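Local coordinates for protein DNA helicase RecQ (Deinococcus radiodurans, PDB 4Q48) that probably couples ATP hydrolysis to the unwinding of duplex DNA, translocating in the 3'-5' direction, the part here being its zinc-binding catalytic core, at residues A[238-243]-A[306-311]; A[244-249]-A[265-270]; A[311-316]-A[336-341]. One frame throughout, in Å; residues are numbered along the deposited sequence.

Overall arrangement
Followed from the N terminus, the three contacts lie in the second RecA-like domain of the helicase core and all reach its six-stranded parallel sheet. Strand 238-242 comes first; helix 246-258 follows, and contact 2 closes a short loop by setting the start of that helix against edge strand 263-266. This loop falls wholly within the larger one that contact 1 closes when strand 305-310 pairs with strand 238-242. Contact 3 comes after both in series and closes its own loop, which holds helix 317-324, by setting the connection 311-316 against strand 334-340; it shares Leu311 with contact 1. Asp312 OD2 accepts a probable hydrogen bond from Leu244 N, linking contacts 2 and 3.

Contact 1: residues A[238-243]-A[306-311]; sequences AGIVYC and RFVAHL
With chi1 at 71°, Phe307 holds CG between its own backbone N and carbonyl carbon, which brings the phenyl ring back over Gly239 of the neighbouring strand. The CA of Gly239 lies above the middle of that ring, 3.8 Å from its centroid, a CH-pi contact. Tyr242 and His310, on the other face of the sheet, both set CG anti to the carbonyl carbon, and their side chains run alongside in the same direction. Their planes differ by 18° and their centroids are 5.1 Å apart, so the rings are nearly parallel but slid until they barely overlap. What meets is Tyr242 CD2 over the imidazole, 3.7 Å from His310 NE2. Val308 CG1 comes in at the tyrosine edge, in the ring plane and 3.6 Å from Tyr242 CE2, while Ile240 CG2 covers part of one tyrosine face. Polar ends are held from elsewhere: Tyr242 OH bonds to Arg326, and His310 NE2 to Glu323. On the Phe307 side, the two branches of Val241 divide the work: CG2 touches Phe307 and Ala309, and CG1 lies 3.6 Å from Leu311 CD1. Helix 222-233 covers this face.

The backbone evidence is equally direct. The strand axes approach to 4.7 Å at 9°, and five backbone hydrogen bonds join the two segments, the last from Leu311 N just past the strand. Ile240 N donates to Phe307 O (3.1 Å) and Ile240 O accepts from Ala309 N (2.9 Å), bracketing Val308; Tyr242 brackets His310 in the same way, through Ala309 O and Leu311 N. Gly239 and Val241 turn their bonds to strand 289-292 instead. This staggered pattern defines parallel strands, here an interior pair in the sheet of the second RecA-like domain, the C-terminal half of the helicase motor core.

Contact 2: residues A[244-249]-A[265-270]; sequences LSRKSV and AYHAGL
Ala265, on strand 263-266, turns its CB toward the helix and meets Val249 CG1 at 3.6 Å, an apolar side-chain contact. Tyr266 points the other way, its ring packing on helix 272-284, although its backbone N still lies 3.8 Å from Val249 CG1. His267 faces the helix again and is approached from two directions. Val249 CG1 sits at the edge of the imidazole, near its plane and 4.0 Å from CD2. Arg246 passes over a face: its CG is 4.1 Å from the ring centroid in a CH-pi contact, and with CG anti to the backbone N (chi1 155°) the extended chain continues across the ring until NE is 3.4 Å from His267 CE1. The guanidinium ends tilted 19° from the ring plane. Beyond it, Gly269 CA lies over one guanidinium face, close to NH1, and Leu270 N lies more distantly over the rim of that group. No hydrogen bond joins the segments. Ser245 OG accepts from Ser248 N at 3.1 Å, N-capping the helix. This is packing within a beta-alpha-beta crossover (strand 238-242, helix 246-258, strand 263-266): the helix's first turn lies against the outermost strand's C-terminal end and the loop after it.

Contact 3: residues A[311-316]-A[336-341]; sequences LDLPKS and AWMVYG
Leu311 meets Trp337 at the indole edge, its CD2 near the ring plane and 4.0 Å from CZ3. One indole face is partly covered by Val339 CG1, and the ring of Phe229, from helix 222-233, stacks on Trp337. The second flat group, Tyr340, receives Leu313 CD2 obliquely; the nearest atom there is Tyr340 CB, 3.8 Å from that methyl. The contact lies toward the C-terminal ends of the strands of the parallel sheet in the second RecA-like domain, where the loop leaving strand 305-310 passes across strand 334-340. The end-to-end directions of the touching parts differ by 82°, and no hydrogen bond links the two segments, so side-chain packing carries the contact.

Leu311 and Val339 lie side by side, CD2 to CG2 at 3.9 Å; helix 222-233 packs on Leu311 and Trp337. Asp312 turns away from the strand: its OD2 accepts from Leu244 N, while Leu311 O accepts from Lys219 NZ, which fastens the loop to other parts of the domain. Further on, Ser316 caps helix 317-324 through OG to Gly319 N. From the strand, Met338, with CG anti to its backbone N (chi1 169°), reaches Leu313 and Pro314, where helix 359-376 also packs. Its SD lies 4.1 Å from Leu313 CD2 and 3.7 Å from Pro314 CD.

Contact 1: residues A[238-243]-A[306-311]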
# COMPACT_ATOMS: atom_id res chain seq x y z
N ALA A 238 1.12 16.34 -20.99
CA ALA A 238 0.72 14.94 -20.96
C ALA A 238 0.07 14.62 -19.63
O ALA A 238 0.55 15.03 -18.57
CB ALA A 238 1.88 14.03 -21.19
N GLY A 239 -1.05 13.92 -19.69
CA GLY A 239 -1.73 13.50 -18.48
C GLY A 239 -2.47 12.21 -18.71
O GLY A 239 -2.74 11.83 -19.85
N ILE A 240 -2.81 11.54 -17.62
CA ILE A 240 -3.66 10.36 -17.64
C ILE A 240 -4.98 10.66 -16.94
O ILE A 240 -4.97 11.23 -15.87
CB ILE A 240 -3.01 9.18 -16.92
CG1 ILE A 240 -1.59 8.95 -17.44
CG2 ILE A 240 -3.89 7.95 -17.08
CD1 ILE A 240 -0.78 7.91 -16.63
N VAL A 241 -6.10 10.32 -17.57
CA VAL A 241 -7.41 10.41 -16.94
C VAL A 241 -7.97 9.03 -16.70
O VAL A 241 -8.26 8.33 -17.66
CB VAL A 241 -8.42 11.18 -17.81
CG1 VAL A 241 -9.80 11.18 -17.16
CG2 VAL A 241 -7.91 12.57 -18.12
N TYR A 242 -8.14 8.62 -15.45
CA TYR A 242 -8.70 7.29 -15.16
C TYR A 242 -10.22 7.25 -15.03
O TYR A 242 -10.81 8.04 -14.28
CB TYR A 242 -8.10 6.77 -13.88
CG TYR A 242 -6.67 6.38 -13.99
CD1 TYR A 242 -6.29 5.18 -14.60
CD2 TYR A 242 -5.68 7.17 -13.43
CE1 TYR A 242 -4.95 4.80 -14.67
CE2 TYR A 242 -4.35 6.80 -13.49
CZ TYR A 242 -3.99 5.62 -14.12
OH TYR A 242 -2.66 5.28 -14.18
N CYS A 243 -10.88 6.34 -15.74
CA CYS A 243 -12.33 6.15 -15.57
C CYS A 243 -12.63 4.71 -15.19
O CYS A 243 -11.79 3.82 -15.41
CB CYS A 243 -13.10 6.55 -16.82
SG CYS A 243 -12.84 8.26 -17.33
N ARG A 306 2.17 15.31 -16.31
CA ARG A 306 1.88 16.51 -15.55
C ARG A 306 0.65 16.42 -14.65
O ARG A 306 0.54 17.17 -13.68
CB ARG A 306 1.72 17.68 -16.52
CG ARG A 306 3.01 18.39 -16.76
CD ARG A 306 3.69 18.65 -15.45
NE ARG A 306 5.13 18.60 -15.61
CZ ARG A 306 5.89 17.59 -15.21
NH1 ARG A 306 5.38 16.59 -14.54
NH2 ARG A 306 7.18 17.62 -15.43
N PHE A 307 -0.29 15.53 -14.96
CA PHE A 307 -1.40 15.29 -14.06
C PHE A 307 -2.00 13.89 -14.15
O PHE A 307 -1.89 13.20 -15.19
CB PHE A 307 -2.50 16.32 -14.30
CG PHE A 307 -3.26 16.17 -15.60
CD1 PHE A 307 -2.86 16.85 -16.75
CD2 PHE A 307 -4.42 15.41 -15.67
CE1 PHE A 307 -3.58 16.75 -17.92
CE2 PHE A 307 -5.14 15.30 -16.85
CZ PHE A 307 -4.71 15.98 -17.97
N VAL A 308 -2.60 13.46 -13.04
CA VAL A 308 -3.46 12.30 -13.06
C VAL A 308 -4.82 12.67 -12.51
O VAL A 308 -4.95 13.11 -11.36
CB VAL A 308 -2.89 11.13 -12.28
CG1 VAL A 308 -3.97 10.11 -12.02
CG2 VAL A 308 -1.80 10.48 -13.09
N ALA A 309 -5.84 12.47 -13.34
CA ALA A 309 -7.21 12.78 -13.01
C ALA A 309 -8.02 11.53 -12.70
O ALA A 309 -8.02 10.59 -13.49
CB ALA A 309 -7.86 13.55 -14.15
N HIS A 310 -8.75 11.55 -11.59
CA HIS A 310 -9.68 10.47 -11.30
C HIS A 310 -11.11 10.97 -11.41
O HIS A 310 -11.52 11.87 -10.68
CB HIS A 310 -9.40 9.88 -9.92
CG HIS A 310 -8.28 8.89 -9.91
ND1 HIS A 310 -6.98 9.23 -9.59
CD2 HIS A 310 -8.26 7.56 -10.18
CE1 HIS A 310 -6.22 8.15 -9.66
NE2 HIS A 310 -6.97 7.13 -10.01
N LEU A 311 -11.88 10.39 -12.34
CA LEU A 311 -13.24 10.86 -12.58
C LEU A 311 -14.21 9.90 -11.91
O LEU A 311 -15.44 10.09 -11.94
CB LEU A 311 -13.49 10.95 -14.08
CG LEU A 311 -12.99 12.25 -14.69
CD1 LEU A 311 -13.13 12.23 -16.21
CD2 LEU A 311 -13.69 13.45 -14.11

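Contact 2: residues A[244-249]-A[265-270]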
# COMPACT_ATOMS: atom_id res chain seq x y z
N LEU A 244 -13.82 4.48 -14.62
CA LEU A 244 -14.14 3.17 -14.03
C LEU A 244 -14.47 2.09 -15.04
O LEU A 244 -14.04 0.95 -14.91
CB LEU A 244 -15.29 3.30 -13.02
CG LEU A 244 -15.22 2.15 -12.01
CD1 LEU A 244 -13.81 2.07 -11.40
CD2 LEU A 244 -16.28 2.27 -10.90
N SER A 245 -15.24 2.47 -16.06
CA SER A 245 -15.68 1.53 -17.08
C SER A 245 -14.98 1.75 -18.42
O SER A 245 -14.47 2.82 -18.71
CB SER A 245 -17.20 1.65 -17.29
OG SER A 245 -17.55 2.94 -17.78
N ARG A 246 -14.99 0.70 -19.23
CA ARG A 246 -14.47 0.78 -20.58
C ARG A 246 -15.30 1.76 -21.46
O ARG A 246 -14.78 2.35 -22.41
CB ARG A 246 -14.45 -0.63 -21.18
CG ARG A 246 -14.53 -0.71 -22.67
CD ARG A 246 -14.26 -2.12 -23.17
NE ARG A 246 -14.37 -2.20 -24.63
CZ ARG A 246 -14.22 -3.32 -25.33
NH1 ARG A 246 -13.93 -4.45 -24.70
NH2 ARG A 246 -14.35 -3.30 -26.65
N LYS A 247 -16.56 1.97 -21.11
CA LYS A 247 -17.43 2.87 -21.88
C LYS A 247 -17.19 4.34 -21.55
O LYS A 247 -17.31 5.21 -22.42
CB LYS A 247 -18.91 2.50 -21.65
CG LYS A 247 -19.86 3.69 -21.55
CD LYS A 247 -21.32 3.27 -21.58
CE LYS A 247 -22.25 4.39 -21.13
NZ LYS A 247 -22.83 5.15 -22.27
N SER A 248 -16.84 4.62 -20.29
CA SER A 248 -16.50 5.98 -19.88
C SER A 248 -15.17 6.42 -20.49
O SER A 248 -14.99 7.60 -20.83
CB SER A 248 -16.46 6.08 -18.35
OG SER A 248 -17.65 5.58 -17.78
N VAL A 249 -14.24 5.48 -20.65
CA VAL A 249 -12.97 5.74 -21.33
C VAL A 249 -13.20 6.16 -22.79
O VAL A 249 -12.77 7.23 -23.20
CB VAL A 249 -12.02 4.51 -21.28
CG1 VAL A 249 -10.99 4.55 -22.39
CG2 VAL A 249 -11.33 4.42 -19.91
N ALA A 265 -8.01 6.50 -26.14
CA ALA A 265 -8.57 5.50 -25.26
C ALA A 265 -7.55 4.37 -25.07
O ALA A 265 -6.78 4.07 -25.99
CB ALA A 265 -9.88 4.96 -25.80
N TYR A 266 -7.55 3.76 -23.89
CA TYR A 266 -6.62 2.69 -23.52
C TYR A 266 -7.32 1.81 -22.49
O TYR A 266 -7.45 2.19 -21.32
CB TYR A 266 -5.33 3.28 -22.96
CG TYR A 266 -4.17 2.33 -22.68
CD1 TYR A 266 -3.42 1.80 -23.71
CD2 TYR A 266 -3.79 2.05 -21.37
CE1 TYR A 266 -2.33 0.97 -23.44
CE2 TYR A 266 -2.72 1.22 -21.09
CZ TYR A 266 -1.99 0.68 -22.13
OH TYR A 266 -0.92 -0.15 -21.87
N HIS A 267 -7.80 0.64 -22.94
CA HIS A 267 -8.54 -0.27 -22.07
C HIS A 267 -8.30 -1.73 -22.44
O HIS A 267 -7.76 -2.04 -23.51
CB HIS A 267 -10.04 0.10 -22.12
CG HIS A 267 -10.62 0.09 -23.50
ND1 HIS A 267 -10.87 -1.07 -24.20
CD2 HIS A 267 -10.88 1.10 -24.36
CE1 HIS A 267 -11.34 -0.77 -25.40
NE2 HIS A 267 -11.35 0.54 -25.52
N ALA A 268 -8.74 -2.63 -21.56
CA ALA A 268 -8.47 -4.06 -21.70
C ALA A 268 -9.02 -4.58 -23.02
O ALA A 268 -8.63 -5.65 -23.51
CB ALA A 268 -9.09 -4.83 -20.52
N GLY A 269 -9.94 -3.81 -23.59
CA GLY A 269 -10.69 -4.21 -24.76
C GLY A 269 -9.99 -4.35 -26.10
O GLY A 269 -9.22 -5.28 -26.31
N LEU A 270 -10.20 -3.36 -26.96
CA LEU A 270 -9.94 -3.48 -28.39
C LEU A 270 -8.43 -3.70 -28.67
O LEU A 270 -7.57 -3.47 -27.79
CB LEU A 270 -10.55 -2.23 -29.11
CG LEU A 270 -10.99 -2.00 -30.58
CD1 LEU A 270 -11.47 -0.57 -30.76
CD2 LEU A 270 -10.03 -2.29 -31.66

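Contact 3: residues A[311-316]-A[336-341]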
# COMPACT_ATOMS: atom_id res chain seq x y z
N LEU A 311 -11.88 10.39 -12.34
CA LEU A 311 -13.24 10.86 -12.58
C LEU A 311 -14.21 9.90 -11.91
O LEU A 311 -15.44 10.09 -11.94
CB LEU A 311 -13.49 10.95 -14.08
CG LEU A 311 -12.99 12.25 -14.69
CD1 LEU A 311 -13.13 12.23 -16.21
CD2 LEU A 311 -13.69 13.45 -14.11
N ASP A 312 -13.64 8.88 -11.28
CA ASP A 312 -14.39 7.94 -10.46
C ASP A 312 -13.48 7.50 -9.32
O ASP A 312 -12.26 7.70 -9.37
CB ASP A 312 -14.86 6.69 -11.25
CG ASP A 312 -15.76 7.02 -12.41
OD1 ASP A 312 -16.84 7.62 -12.20
OD2 ASP A 312 -15.39 6.64 -13.55
N LEU A 313 -14.08 6.91 -8.29
CA LEU A 313 -13.31 6.37 -7.19
C LEU A 313 -12.46 5.21 -7.66
O LEU A 313 -12.94 4.33 -8.37
CB LEU A 313 -14.22 5.93 -6.06
CG LEU A 313 -14.70 7.04 -5.15
CD1 LEU A 313 -15.59 6.42 -4.07
CD2 LEU A 313 -13.51 7.77 -4.55
N PRO A 314 -11.19 5.19 -7.24
CA PRO A 314 -10.35 4.03 -7.50
C PRO A 314 -10.86 2.85 -6.68
O PRO A 314 -11.75 3.05 -5.86
CB PRO A 314 -8.98 4.47 -7.01
CG PRO A 314 -9.11 5.90 -6.64
CD PRO A 314 -10.52 6.17 -6.38
N LYS A 315 -10.31 1.65 -6.88
CA LYS A 315 -10.80 0.49 -6.12
C LYS A 315 -10.20 0.43 -4.72
O LYS A 315 -10.73 -0.22 -3.82
CB LYS A 315 -10.51 -0.81 -6.87
CG LYS A 315 -10.82 -0.77 -8.37
CD LYS A 315 -11.25 -2.15 -8.89
CE LYS A 315 -11.11 -2.31 -10.43
NZ LYS A 315 -10.69 -3.66 -10.95
N SER A 316 -9.07 1.10 -4.52
CA SER A 316 -8.42 1.10 -3.23
C SER A 316 -7.39 2.21 -3.09
O SER A 316 -7.05 2.88 -4.06
CB SER A 316 -7.75 -0.25 -3.03
OG SER A 316 -6.75 -0.44 -4.00
N ALA A 336 -2.36 15.61 -8.73
CA ALA A 336 -3.31 14.52 -8.75
C ALA A 336 -4.62 15.13 -8.35
O ALA A 336 -4.72 15.74 -7.29
CB ALA A 336 -2.90 13.41 -7.83
N TRP A 337 -5.60 15.02 -9.25
CA TRP A 337 -6.89 15.70 -9.17
C TRP A 337 -8.01 14.67 -9.26
O TRP A 337 -8.06 13.89 -10.23
CB TRP A 337 -6.98 16.68 -10.31
CG TRP A 337 -8.20 17.53 -10.48
CD1 TRP A 337 -8.33 18.85 -10.14
CD2 TRP A 337 -9.42 17.17 -11.15
NE1 TRP A 337 -9.57 19.32 -10.53
CE2 TRP A 337 -10.26 18.31 -11.15
CE3 TRP A 337 -9.89 15.99 -11.75
CZ2 TRP A 337 -11.54 18.30 -11.71
CZ3 TRP A 337 -11.18 15.98 -12.29
CH2 TRP A 337 -11.98 17.14 -12.28
N MET A 338 -8.87 14.61 -8.24
CA MET A 338 -9.97 13.63 -8.23
C MET A 338 -11.29 14.22 -7.72
O MET A 338 -11.35 14.95 -6.71
CB MET A 338 -9.61 12.39 -7.40
CG MET A 338 -10.80 11.45 -7.12
SD MET A 338 -10.41 9.88 -6.29
CE MET A 338 -10.03 10.41 -4.63
N VAL A 339 -12.35 13.88 -8.44
CA VAL A 339 -13.68 14.22 -8.01
C VAL A 339 -14.48 12.95 -7.88
O VAL A 339 -14.33 12.00 -8.64
CB VAL A 339 -14.40 15.20 -8.98
CG1 VAL A 339 -13.89 16.64 -8.81
CG2 VAL A 339 -14.32 14.69 -10.43
N TYR A 340 -15.33 12.93 -6.87
CA TYR A 340 -16.20 11.81 -6.65
C TYR A 340 -17.45 12.41 -6.03
O TYR A 340 -17.41 13.51 -5.46
CB TYR A 340 -15.52 10.77 -5.73
CG TYR A 340 -15.60 11.12 -4.26
CD1 TYR A 340 -14.83 12.14 -3.73
CD2 TYR A 340 -16.44 10.41 -3.41
CE1 TYR A 340 -14.92 12.45 -2.39
CE2 TYR A 340 -16.52 10.71 -2.08
CZ TYR A 340 -15.78 11.73 -1.58
OH TYR A 340 -15.90 12.01 -0.26
N GLY A 341 -18.56 11.71 -6.16
CA GLY A 341 -19.79 12.18 -5.57
C GLY A 341 -20.57 11.14 -4.80
O GLY A 341 -20.16 9.97 -4.68